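Local coordinates for FBP protein (Leishmania major, PDB 5OEZ), which probably catalyses the magnesium-dependent hydrolysis of fructose 1,6-bisphosphate to fructose 6-phosphate and phosphate, working as a homotetramer that binds AMP, at residues 211-219 against 237-248; 296-306 against 318-329. One frame throughout, in Å; residues are numbered along the deposited sequence.

In the fold
Both contacts build the mixed sheet of the C-terminal domain, and their centres lie about 16 Å apart. Contact 2 sits deeper, about 14 Å from the centre of the chain, where strand 298-300 pairs antiparallel with strand 317-323 and no other subunit touches it. Contact 1, about 23 Å out, is the parallel pairing of 214-216 with 245-246, and there a second subunit comes against Asn218, Glu219 and Lys237. The chemistry follows: mostly apolar packing with one peripheral salt bridge in contact 2, tyrosine rings and a buried charge network in contact 1. Glu327 of helix 325-338 joins them, probably accepting bonds from Tyr244 OH and Arg212 N.

Contact 1: 211-219 against 237-248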
loop_
_atom_site.group_PDB
_atom_site.type_symbol
_atom_site.label_atom_id
_atom_site.label_comp_id
_atom_site.label_asym_id
_atom_site.label_seq_id
_atom_site.Cartn_x
_atom_site.Cartn_y
_atom_site.Cartn_z
ATOM N N LYS C 211 -37.246 -11.601 1.123
ATOM C CA LYS C 211 -37.094 -12.681 0.148
ATOM C C LYS C 211 -36.117 -12.334 -0.974
ATOM O O LYS C 211 -35.915 -11.173 -1.305
ATOM C CB LYS C 211 -38.441 -13.089 -0.444
ATOM C CG LYS C 211 -39.133 -12.037 -1.298
ATOM C CD LYS C 211 -39.998 -12.698 -2.366
ATOM C CE LYS C 211 -39.148 -13.133 -3.573
ATOM N NZ LYS C 211 -39.574 -14.417 -4.202
ATOM N N ARG C 212 -35.496 -13.371 -1.522
ATOM C CA ARG C 212 -34.599 -13.263 -2.660
ATOM C C ARG C 212 -34.308 -14.668 -3.173
ATOM O O ARG C 212 -33.949 -15.560 -2.392
ATOM C CB ARG C 212 -33.285 -12.576 -2.269
ATOM C CG ARG C 212 -32.348 -12.297 -3.440
ATOM C CD ARG C 212 -32.803 -11.112 -4.284
ATOM N NE ARG C 212 -32.024 -11.059 -5.526
ATOM C CZ ARG C 212 -30.808 -10.519 -5.673
ATOM N NH1 ARG C 212 -30.181 -9.928 -4.662
ATOM N NH2 ARG C 212 -30.209 -10.563 -6.859
ATOM N N SER C 213 -34.432 -14.867 -4.474
ATOM C CA SER C 213 -34.338 -16.206 -5.071
ATOM C C SER C 213 -32.902 -16.679 -5.344
ATOM O O SER C 213 -32.525 -16.923 -6.492
ATOM C CB SER C 213 -35.145 -16.241 -6.365
ATOM O OG SER C 213 -36.504 -15.947 -6.100
ATOM N N ILE C 214 -32.107 -16.792 -4.283
ATOM C CA ILE C 214 -30.749 -17.321 -4.350
ATOM C C ILE C 214 -30.604 -18.336 -3.232
ATOM O O ILE C 214 -30.960 -18.048 -2.086
ATOM C CB ILE C 214 -29.659 -16.238 -4.168
ATOM C CG1 ILE C 214 -29.787 -15.148 -5.234
ATOM C CG2 ILE C 214 -28.262 -16.862 -4.260
ATOM C CD1 ILE C 214 -28.865 -13.953 -5.017
ATOM N N TYR C 215 -30.061 -19.505 -3.566
ATOM C CA TYR C 215 -29.760 -20.518 -2.576
ATOM C C TYR C 215 -28.303 -20.940 -2.683
ATOM O O TYR C 215 -27.723 -20.985 -3.769
ATOM C CB TYR C 215 -30.718 -21.720 -2.682
ATOM C CG TYR C 215 -30.520 -22.637 -3.840
ATOM C CD1 TYR C 215 -31.049 -22.337 -5.090
ATOM C CD2 TYR C 215 -29.818 -23.836 -3.699
ATOM C CE1 TYR C 215 -30.876 -23.199 -6.177
ATOM C CE2 TYR C 215 -29.645 -24.710 -4.777
ATOM C CZ TYR C 215 -30.164 -24.382 -6.022
ATOM O OH TYR C 215 -29.984 -25.222 -7.114
ATOM N N SER C 216 -27.741 -21.287 -1.528
ATOM C CA SER C 216 -26.332 -21.567 -1.372
ATOM C C SER C 216 -26.183 -22.848 -0.548
ATOM O O SER C 216 -26.422 -22.861 0.673
ATOM C CB SER C 216 -25.651 -20.349 -0.719
ATOM O OG SER C 216 -24.237 -20.388 -0.832
ATOM N N VAL C 217 -25.807 -23.930 -1.233
ATOM C CA VAL C 217 -25.558 -25.237 -0.612
ATOM C C VAL C 217 -24.640 -26.055 -1.525
ATOM O O VAL C 217 -24.535 -25.764 -2.714
ATOM C CB VAL C 217 -26.901 -25.965 -0.356
ATOM C CG1 VAL C 217 -27.527 -26.440 -1.666
ATOM C CG2 VAL C 217 -26.722 -27.123 0.610
ATOM N N ASN C 218 -23.920 -27.017 -0.959
ATOM C CA ASN C 218 -23.098 -27.965 -1.738
ATOM C C ASN C 218 -23.946 -29.167 -2.221
ATOM O O ASN C 218 -24.096 -30.127 -1.482
ATOM C CB ASN C 218 -21.920 -28.484 -0.898
ATOM C CG ASN C 218 -20.994 -29.424 -1.681
ATOM O OD1 ASN C 218 -21.217 -29.768 -2.856
ATOM N ND2 ASN C 218 -19.936 -29.828 -1.028
ATOM N N GLU C 219 -24.426 -29.118 -3.471
ATOM C CA GLU C 219 -25.287 -30.151 -4.029
ATOM C C GLU C 219 -24.546 -31.446 -4.340
ATOM O O GLU C 219 -25.167 -32.444 -4.672
ATOM C CB GLU C 219 -26.043 -29.656 -5.272
ATOM C CG GLU C 219 -27.086 -28.591 -4.963
ATOM C CD GLU C 219 -28.155 -28.423 -6.044
ATOM O OE1 GLU C 219 -28.780 -29.441 -6.441
ATOM O OE2 GLU C 219 -28.427 -27.268 -6.463
ATOM N N LYS C 237 -35.547 -25.773 -7.791
ATOM C CA LYS C 237 -35.208 -25.966 -9.201
ATOM C C LYS C 237 -36.367 -26.175 -10.164
ATOM O O LYS C 237 -36.238 -25.871 -11.349
ATOM C CB LYS C 237 -34.355 -27.199 -9.336
ATOM C CG LYS C 237 -33.076 -27.166 -8.545
ATOM C CD LYS C 237 -32.351 -28.438 -8.887
ATOM C CE LYS C 237 -31.115 -28.592 -8.055
ATOM N NZ LYS C 237 -30.319 -29.671 -8.668
ATOM N N MET C 238 -37.456 -26.780 -9.702
ATOM C CA MET C 238 -38.496 -27.266 -10.618
ATOM C C MET C 238 -39.876 -26.666 -10.453
ATOM O O MET C 238 -40.743 -26.947 -11.258
ATOM C CB MET C 238 -38.575 -28.793 -10.552
ATOM C CG MET C 238 -37.413 -29.483 -11.269
ATOM S SD MET C 238 -37.466 -31.292 -11.210
ATOM C CE MET C 238 -37.392 -31.628 -9.453
ATOM N N ASN C 239 -40.083 -25.806 -9.462
ATOM C CA ASN C 239 -41.385 -25.138 -9.301
ATOM C C ASN C 239 -41.672 -24.215 -10.493
ATOM O O ASN C 239 -40.753 -23.691 -11.103
ATOM C CB ASN C 239 -41.466 -24.359 -7.967
ATOM C CG ASN C 239 -40.758 -23.015 -8.025
ATOM O OD1 ASN C 239 -41.397 -21.995 -8.254
ATOM N ND2 ASN C 239 -39.445 -23.008 -7.821
ATOM N N LYS C 240 -42.953 -24.015 -10.792
ATOM C CA LYS C 240 -43.385 -23.274 -11.986
ATOM C C LYS C 240 -43.424 -21.765 -11.794
ATOM O O LYS C 240 -43.543 -21.021 -12.755
ATOM C CB LYS C 240 -44.775 -23.736 -12.419
ATOM C CG LYS C 240 -44.882 -25.229 -12.676
ATOM C CD LYS C 240 -43.843 -25.768 -13.666
ATOM C CE LYS C 240 -44.289 -27.047 -14.403
ATOM N NZ LYS C 240 -43.836 -27.177 -15.823
ATOM N N THR C 241 -43.308 -21.317 -10.555
ATOM C CA THR C 241 -43.593 -19.940 -10.202
ATOM C C THR C 241 -42.365 -19.030 -10.082
ATOM O O THR C 241 -42.400 -17.903 -10.556
ATOM C CB THR C 241 -44.379 -19.922 -8.880
ATOM O OG1 THR C 241 -43.603 -20.530 -7.837
ATOM C CG2 THR C 241 -45.675 -20.703 -9.034
ATOM N N THR C 242 -41.291 -19.520 -9.464
ATOM C CA THR C 242 -40.149 -18.693 -9.073
ATOM C C THR C 242 -38.819 -19.340 -9.480
ATOM O O THR C 242 -38.500 -20.440 -9.032
ATOM C CB THR C 242 -40.155 -18.461 -7.547
ATOM O OG1 THR C 242 -41.465 -18.082 -7.122
ATOM C CG2 THR C 242 -39.165 -17.370 -7.102
ATOM N N ARG C 243 -38.045 -18.649 -10.317
ATOM C CA ARG C 243 -36.720 -19.125 -10.728
ATOM C C ARG C 243 -35.676 -18.749 -9.686
ATOM O O ARG C 243 -35.663 -17.618 -9.221
ATOM C CB ARG C 243 -36.328 -18.552 -12.094
ATOM C CG ARG C 243 -37.249 -18.974 -13.239
ATOM C CD ARG C 243 -36.904 -20.340 -13.829
ATOM N NE ARG C 243 -37.006 -21.430 -12.856
ATOM C CZ ARG C 243 -38.141 -21.986 -12.413
ATOM N NH1 ARG C 243 -39.331 -21.568 -12.844
ATOM N NH2 ARG C 243 -38.080 -22.972 -11.512
ATOM N N TYR C 244 -34.805 -19.704 -9.342
ATOM C CA TYR C 244 -33.757 -19.536 -8.329
ATOM C C TYR C 244 -32.362 -19.643 -8.950
ATOM O O TYR C 244 -32.163 -20.429 -9.860
ATOM C CB TYR C 244 -33.900 -20.609 -7.242
ATOM C CG TYR C 244 -34.890 -20.255 -6.157
ATOM C CD1 TYR C 244 -36.266 -20.426 -6.337
ATOM C CD2 TYR C 244 -34.450 -19.757 -4.944
ATOM C CE1 TYR C 244 -37.170 -20.090 -5.333
ATOM C CE2 TYR C 244 -35.343 -19.438 -3.929
ATOM C CZ TYR C 244 -36.696 -19.593 -4.127
ATOM O OH TYR C 244 -37.549 -19.262 -3.096
ATOM N N SER C 245 -31.416 -18.848 -8.446
ATOM C CA SER C 245 -30.000 -18.955 -8.794
ATOM C C SER C 245 -29.264 -19.651 -7.683
ATOM O O SER C 245 -29.521 -19.378 -6.513
ATOM C CB SER C 245 -29.345 -17.577 -8.937
ATOM O OG SER C 245 -29.871 -16.878 -10.021
ATOM N N ALA C 246 -28.289 -20.478 -8.062
ATOM C CA ALA C 246 -27.388 -21.147 -7.126
ATOM C C ALA C 246 -26.009 -20.453 -7.099
ATOM O O ALA C 246 -25.476 -20.074 -8.148
ATOM C CB ALA C 246 -27.249 -22.602 -7.503
ATOM N N ARG C 247 -25.484 -20.235 -5.887
ATOM C CA ARG C 247 -24.123 -19.738 -5.650
ATOM C C ARG C 247 -23.554 -20.497 -4.462
ATOM O O ARG C 247 -24.181 -20.529 -3.415
ATOM C CB ARG C 247 -24.123 -18.237 -5.308
ATOM C CG ARG C 247 -24.591 -17.312 -6.422
ATOM C CD ARG C 247 -23.589 -17.316 -7.545
ATOM N NE ARG C 247 -23.939 -16.378 -8.605
ATOM C CZ ARG C 247 -24.774 -16.621 -9.620
ATOM N NH1 ARG C 247 -25.412 -17.789 -9.745
ATOM N NH2 ARG C 247 -24.985 -15.662 -10.516
ATOM N N TYR C 248 -22.386 -21.117 -4.619
ATOM C CA TYR C 248 -21.676 -21.744 -3.499
ATOM C C TYR C 248 -20.168 -21.550 -3.675
ATOM O O TYR C 248 -19.495 -22.291 -4.402
ATOM C CB TYR C 248 -22.037 -23.223 -3.365
ATOM C CG TYR C 248 -21.588 -23.861 -2.068
ATOM C CD1 TYR C 248 -22.231 -23.569 -0.859
ATOM C CD2 TYR C 248 -20.542 -24.760 -2.039
ATOM C CE1 TYR C 248 -21.831 -24.150 0.337
ATOM C CE2 TYR C 248 -20.130 -25.339 -0.849
ATOM C CZ TYR C 248 -20.778 -25.030 0.334
ATOM O OH TYR C 248 -20.370 -25.620 1.505
HETATM O O HOH W 1 -32.123 -15.133 -8.697
#
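Ile214 pairs with Ser245 and Tyr215 with Ala246 in parallel, the backbone bond alternating from Ser245 N to Ser213 O, Tyr215 N to Ser245 O and Arg247 N to Tyr215 O. Ser213, at the centre of an inverse gamma turn, lays its CB over one face of the Tyr244 ring, 3.9 Å from the centroid and 13° off the normal, a CH-pi contact that a small residue permits. The hydroxyl of Tyr244 is bound by Glu327 of helix 325-338. Two residues further along each chain, Ala246 CB sits over a face of the Tyr215 ring, while Tyr244 CB meets that ring at its edge. With CG between the backbone N and the carbonyl carbon (chi1 73°), the ring leans across the neighbouring strand, and its OH gives a 2.7 Å bond to Glu219 OE2 in the plane of the ring. The other carboxylate oxygen, Glu219 OE1, receives Lys237 NZ at 2.7 Å on its syn lone pair. Lys237, extended beyond CG, arrives from the helix end, long enough to bring its charge to this buried site; the same two residues of the second subunit form salt bridges with this pair, so the lysines probably offset two glutamates brought close together. Ser216 OG, anti to its own nitrogen (chi1 -165°), donates to Arg247 O at 2.6 Å. Beyond it the face of the Tyr248 ring covers the Val217-Asn218 peptide, with Val217 C 3.5 Å from Tyr248 CD1. This is a beta-alpha-beta unit, strand 214-216, helix 227-238, strand 245-246, whose C-terminal ends present Asn218, Arg247 and Tyr248 of the fructose 6-phosphate site.

Contact 2: 296-306 against 318-329; sequences GGKAVGSNGRI and TPVYFGSRQEVD
Lys298 and Gly323 exchange two backbone bonds, each 2.9 Å between N and O, and Val300 and Tyr321 exchange two more, so the strands run antiparallel with axes 4.8 Å apart. Between these hydrogen-bonded pairs lies the non-hydrogen-bonded pair Ala299 and Phe322. Gly323 has a positive phi that suits glycine, two residues before helix 325-338, and Gly297 CA lies 3.2 Å from Gly323 O, a close approach suited to glycine.

Apolar contacts occupy both faces. On one, the small Ala299 lets the flat Phe322 ring come close, CB to CE1 3.4 Å. Ile306 CG1 meets the same ring at its edge, in plane, while its CD1 reaches on toward Thr318 and Val320; helix 281-294 packs against this side. On the other face Val300 and Val328 meet tip to tip, CG2 to CG1 at 3.8 Å. The position of Val300 CG2 between the backbone N and the carbonyl carbon, with CG1 beside the nitrogen (chi1 -61°), turns that methyl to the helix.

The polar side-chain and water contacts lie toward the ends of the pairing. Lys298 NZ ends 2.8 Å from Asp329 OD1, on the syn lone pair, the two side chains crossing at about a right angle. A water receives Ser302 N and donates to buried Thr318 OG1, which itself bonds to Pro319 O. The chemistry thus implies an apolar sandwich of helix, sheet and helix, with its single cross-segment salt bridge at the more exposed edge, where the first methylene of Lys298 packs on Val328, the next passes Arg325, and the charge is paired with Asp329.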
loop_
_atom_site.group_PDB
_atom_site.type_symbol
_atom_site.label_atom_id
_atom_site.label_comp_id
_atom_site.label_asym_id
_atom_site.label_seq_id
_atom_site.Cartn_x
_atom_site.Cartn_y
_atom_site.Cartn_z
ATOM N N GLY C 296 -32.254 -8.670 10.413
ATOM C CA GLY C 296 -33.642 -8.961 10.043
ATOM C C GLY C 296 -33.901 -10.311 9.380
ATOM O O GLY C 296 -34.973 -10.526 8.852
ATOM N N GLY C 297 -32.930 -11.213 9.388
ATOM C CA GLY C 297 -33.116 -12.556 8.818
ATOM C C GLY C 297 -33.494 -13.590 9.877
ATOM O O GLY C 297 -33.791 -13.231 11.010
ATOM N N LYS C 298 -33.446 -14.867 9.494
ATOM C CA LYS C 298 -33.639 -15.985 10.423
ATOM C C LYS C 298 -32.441 -16.878 10.369
ATOM O O LYS C 298 -31.781 -17.002 9.326
ATOM C CB LYS C 298 -34.869 -16.804 10.085
ATOM C CG LYS C 298 -36.174 -16.118 10.420
ATOM C CD LYS C 298 -37.337 -17.100 10.406
ATOM C CE LYS C 298 -38.602 -16.386 10.862
ATOM N NZ LYS C 298 -39.749 -17.319 10.996
ATOM N N ALA C 299 -32.175 -17.503 11.511
ATOM C CA ALA C 299 -31.047 -18.392 11.675
ATOM C C ALA C 299 -31.480 -19.582 12.535
ATOM O O ALA C 299 -31.544 -19.473 13.765
ATOM C CB ALA C 299 -29.903 -17.647 12.327
ATOM N N VAL C 300 -31.772 -20.712 11.889
ATOM C CA VAL C 300 -32.265 -21.900 12.615
ATOM C C VAL C 300 -31.381 -23.123 12.438
ATOM O O VAL C 300 -30.603 -23.222 11.479
ATOM C CB VAL C 300 -33.727 -22.220 12.271
ATOM C CG1 VAL C 300 -34.613 -21.035 12.663
ATOM C CG2 VAL C 300 -33.905 -22.562 10.797
ATOM N N GLY C 301 -31.485 -24.032 13.404
ATOM C CA GLY C 301 -30.764 -25.305 13.396
ATOM C C GLY C 301 -31.734 -26.434 13.146
ATOM O O GLY C 301 -32.710 -26.246 12.439
ATOM N N SER C 302 -31.489 -27.589 13.761
ATOM C CA SER C 302 -32.440 -28.717 13.712
ATOM C C SER C 302 -33.746 -28.478 14.482
ATOM O O SER C 302 -34.759 -29.069 14.156
ATOM C CB SER C 302 -31.797 -29.989 14.262
ATOM O OG SER C 302 -30.758 -30.431 13.434
ATOM N N ASN C 303 -33.725 -27.626 15.504
ATOM C CA ASN C 303 -34.890 -27.421 16.355
ATOM C C ASN C 303 -34.966 -25.976 16.859
ATOM O O ASN C 303 -34.781 -25.702 18.041
ATOM C CB ASN C 303 -34.794 -28.410 17.519
ATOM C CG ASN C 303 -35.981 -28.345 18.466
ATOM O OD1 ASN C 303 -37.001 -27.717 18.179
ATOM N ND2 ASN C 303 -35.845 -29.000 19.611
ATOM N N GLY C 304 -35.287 -25.064 15.946
ATOM C CA GLY C 304 -35.504 -23.658 16.268
ATOM C C GLY C 304 -34.243 -22.832 16.146
ATOM O O GLY C 304 -33.256 -23.245 15.519
ATOM N N ARG C 305 -34.291 -21.671 16.782
ATOM C CA ARG C 305 -33.225 -20.686 16.712
ATOM C C ARG C 305 -31.914 -21.243 17.229
ATOM O O ARG C 305 -31.871 -21.822 18.307
ATOM C CB ARG C 305 -33.596 -19.441 17.540
ATOM C CG ARG C 305 -34.741 -18.612 16.962
ATOM C CD ARG C 305 -35.218 -17.577 17.961
ATOM N NE ARG C 305 -34.209 -16.541 18.187
ATOM C CZ ARG C 305 -34.051 -15.830 19.305
ATOM N NH1 ARG C 305 -34.815 -16.010 20.379
ATOM N NH2 ARG C 305 -33.092 -14.919 19.364
ATOM N N ILE C 306 -30.847 -21.032 16.458
ATOM C CA ILE C 306 -29.483 -21.345 16.886
ATOM C C ILE C 306 -29.171 -20.698 18.245
ATOM O O ILE C 306 -28.580 -21.340 19.118
ATOM C CB ILE C 306 -28.435 -20.836 15.856
ATOM C CG1 ILE C 306 -28.555 -21.561 14.505
ATOM C CG2 ILE C 306 -27.005 -20.988 16.373
ATOM C CD1 ILE C 306 -28.259 -23.044 14.534
ATOM N N THR C 318 -23.853 -28.113 14.948
ATOM C CA THR C 318 -25.235 -27.940 14.535
ATOM C C THR C 318 -25.284 -27.763 13.016
ATOM O O THR C 318 -24.373 -27.166 12.465
ATOM C CB THR C 318 -25.888 -26.703 15.247
ATOM O OG1 THR C 318 -27.209 -26.477 14.742
ATOM C CG2 THR C 318 -25.071 -25.425 15.066
ATOM N N PRO C 319 -26.357 -28.251 12.359
ATOM C CA PRO C 319 -26.669 -27.764 11.015
ATOM C C PRO C 319 -27.209 -26.345 11.070
ATOM O O PRO C 319 -27.574 -25.861 12.142
ATOM C CB PRO C 319 -27.771 -28.719 10.540
ATOM C CG PRO C 319 -28.474 -29.098 11.788
ATOM C CD PRO C 319 -27.430 -29.131 12.877
ATOM N N VAL C 320 -27.235 -25.661 9.926
ATOM C CA VAL C 320 -27.713 -24.274 9.870
ATOM C C VAL C 320 -28.529 -24.034 8.603
ATOM O O VAL C 320 -28.192 -24.541 7.530
ATOM C CB VAL C 320 -26.549 -23.212 9.937
ATOM C CG1 VAL C 320 -25.720 -23.370 11.212
ATOM C CG2 VAL C 320 -25.644 -23.288 8.714
ATOM N N TYR C 321 -29.568 -23.218 8.758
ATOM C CA TYR C 321 -30.362 -22.669 7.680
ATOM C C TYR C 321 -30.513 -21.174 7.985
ATOM O O TYR C 321 -31.262 -20.785 8.886
ATOM C CB TYR C 321 -31.718 -23.384 7.613
ATOM C CG TYR C 321 -31.592 -24.884 7.728
ATOM C CD1 TYR C 321 -31.647 -25.497 8.973
ATOM C CD2 TYR C 321 -31.362 -25.686 6.612
ATOM C CE1 TYR C 321 -31.501 -26.859 9.102
ATOM C CE2 TYR C 321 -31.215 -27.057 6.733
ATOM C CZ TYR C 321 -31.303 -27.642 7.976
ATOM O OH TYR C 321 -31.154 -29.000 8.143
ATOM N N PHE C 322 -29.772 -20.354 7.244
ATOM C CA PHE C 322 -29.639 -18.908 7.494
ATOM C C PHE C 322 -30.103 -18.096 6.294
ATOM O O PHE C 322 -29.749 -18.411 5.168
ATOM C CB PHE C 322 -28.160 -18.510 7.682
ATOM C CG PHE C 322 -27.531 -18.917 8.992
ATOM C CD1 PHE C 322 -28.241 -19.512 10.025
ATOM C CD2 PHE C 322 -26.192 -18.663 9.195
ATOM C CE1 PHE C 322 -27.607 -19.859 11.212
ATOM C CE2 PHE C 322 -25.556 -18.987 10.384
ATOM C CZ PHE C 322 -26.261 -19.586 11.395
ATOM N N GLY C 323 -30.807 -17.001 6.546
ATOM C CA GLY C 323 -30.921 -15.942 5.555
ATOM C C GLY C 323 -32.203 -15.156 5.624
ATOM O O GLY C 323 -32.750 -14.908 6.715
ATOM N N SER C 324 -32.659 -14.756 4.434
ATOM C CA SER C 324 -33.907 -14.040 4.254
ATOM C C SER C 324 -35.023 -14.800 4.955
ATOM O O SER C 324 -35.123 -16.029 4.842
ATOM C CB SER C 324 -34.209 -13.910 2.765
ATOM O OG SER C 324 -33.218 -13.143 2.099
ATOM N N ARG C 325 -35.867 -14.070 5.672
ATOM C CA ARG C 325 -36.817 -14.711 6.560
ATOM C C ARG C 325 -37.860 -15.577 5.836
ATOM O O ARG C 325 -38.183 -16.656 6.312
ATOM C CB ARG C 325 -37.438 -13.721 7.571
ATOM C CG ARG C 325 -38.204 -12.538 7.022
ATOM C CD ARG C 325 -38.760 -11.612 8.128
ATOM N NE ARG C 325 -39.158 -10.284 7.614
ATOM C CZ ARG C 325 -40.375 -9.950 7.164
ATOM N NH1 ARG C 325 -41.371 -10.837 7.147
ATOM N NH2 ARG C 325 -40.603 -8.711 6.716
ATOM N N GLN C 326 -38.377 -15.119 4.708
ATOM C CA GLN C 326 -39.327 -15.912 3.932
ATOM C C GLN C 326 -38.680 -17.109 3.246
ATOM O O GLN C 326 -39.335 -18.114 3.061
ATOM C CB GLN C 326 -40.072 -15.051 2.920
ATOM C CG GLN C 326 -41.011 -14.049 3.597
ATOM C CD GLN C 326 -41.726 -13.138 2.622
ATOM O OE1 GLN C 326 -41.634 -13.305 1.398
ATOM N NE2 GLN C 326 -42.454 -12.177 3.158
ATOM N N GLU C 327 -37.400 -17.017 2.900
ATOM C CA GLU C 327 -36.694 -18.162 2.311
ATOM C C GLU C 327 -36.435 -19.261 3.334
ATOM O O GLU C 327 -36.608 -20.438 3.035
ATOM C CB GLU C 327 -35.361 -17.731 1.676
ATOM C CG GLU C 327 -35.468 -16.677 0.578
ATOM C CD GLU C 327 -36.294 -17.102 -0.627
ATOM O OE1 GLU C 327 -36.431 -18.332 -0.894
ATOM O OE2 GLU C 327 -36.800 -16.190 -1.325
ATOM N N VAL C 328 -36.038 -18.876 4.547
ATOM C CA VAL C 328 -35.901 -19.837 5.656
ATOM C C VAL C 328 -37.253 -20.452 6.042
ATOM O O VAL C 328 -37.300 -21.633 6.354
ATOM C CB VAL C 328 -35.213 -19.227 6.890
ATOM C CG1 VAL C 328 -35.189 -20.205 8.060
ATOM C CG2 VAL C 328 -33.797 -18.839 6.539
ATOM N N ASP C 329 -38.341 -19.668 6.016
ATOM C CA ASP C 329 -39.717 -20.208 6.267
ATOM C C ASP C 329 -40.127 -21.265 5.229
ATOM O O ASP C 329 -40.699 -22.270 5.595
ATOM C CB ASP C 329 -40.792 -19.108 6.283
ATOM C CG ASP C 329 -40.672 -18.155 7.487
ATOM O OD1 ASP C 329 -40.003 -18.495 8.486
ATOM O OD2 ASP C 329 -41.229 -17.035 7.411
HETATM O O HOH W 2 -35.120 -11.195 6.004
HETATM O O HOH W 3 -29.397 -27.845 15.513
#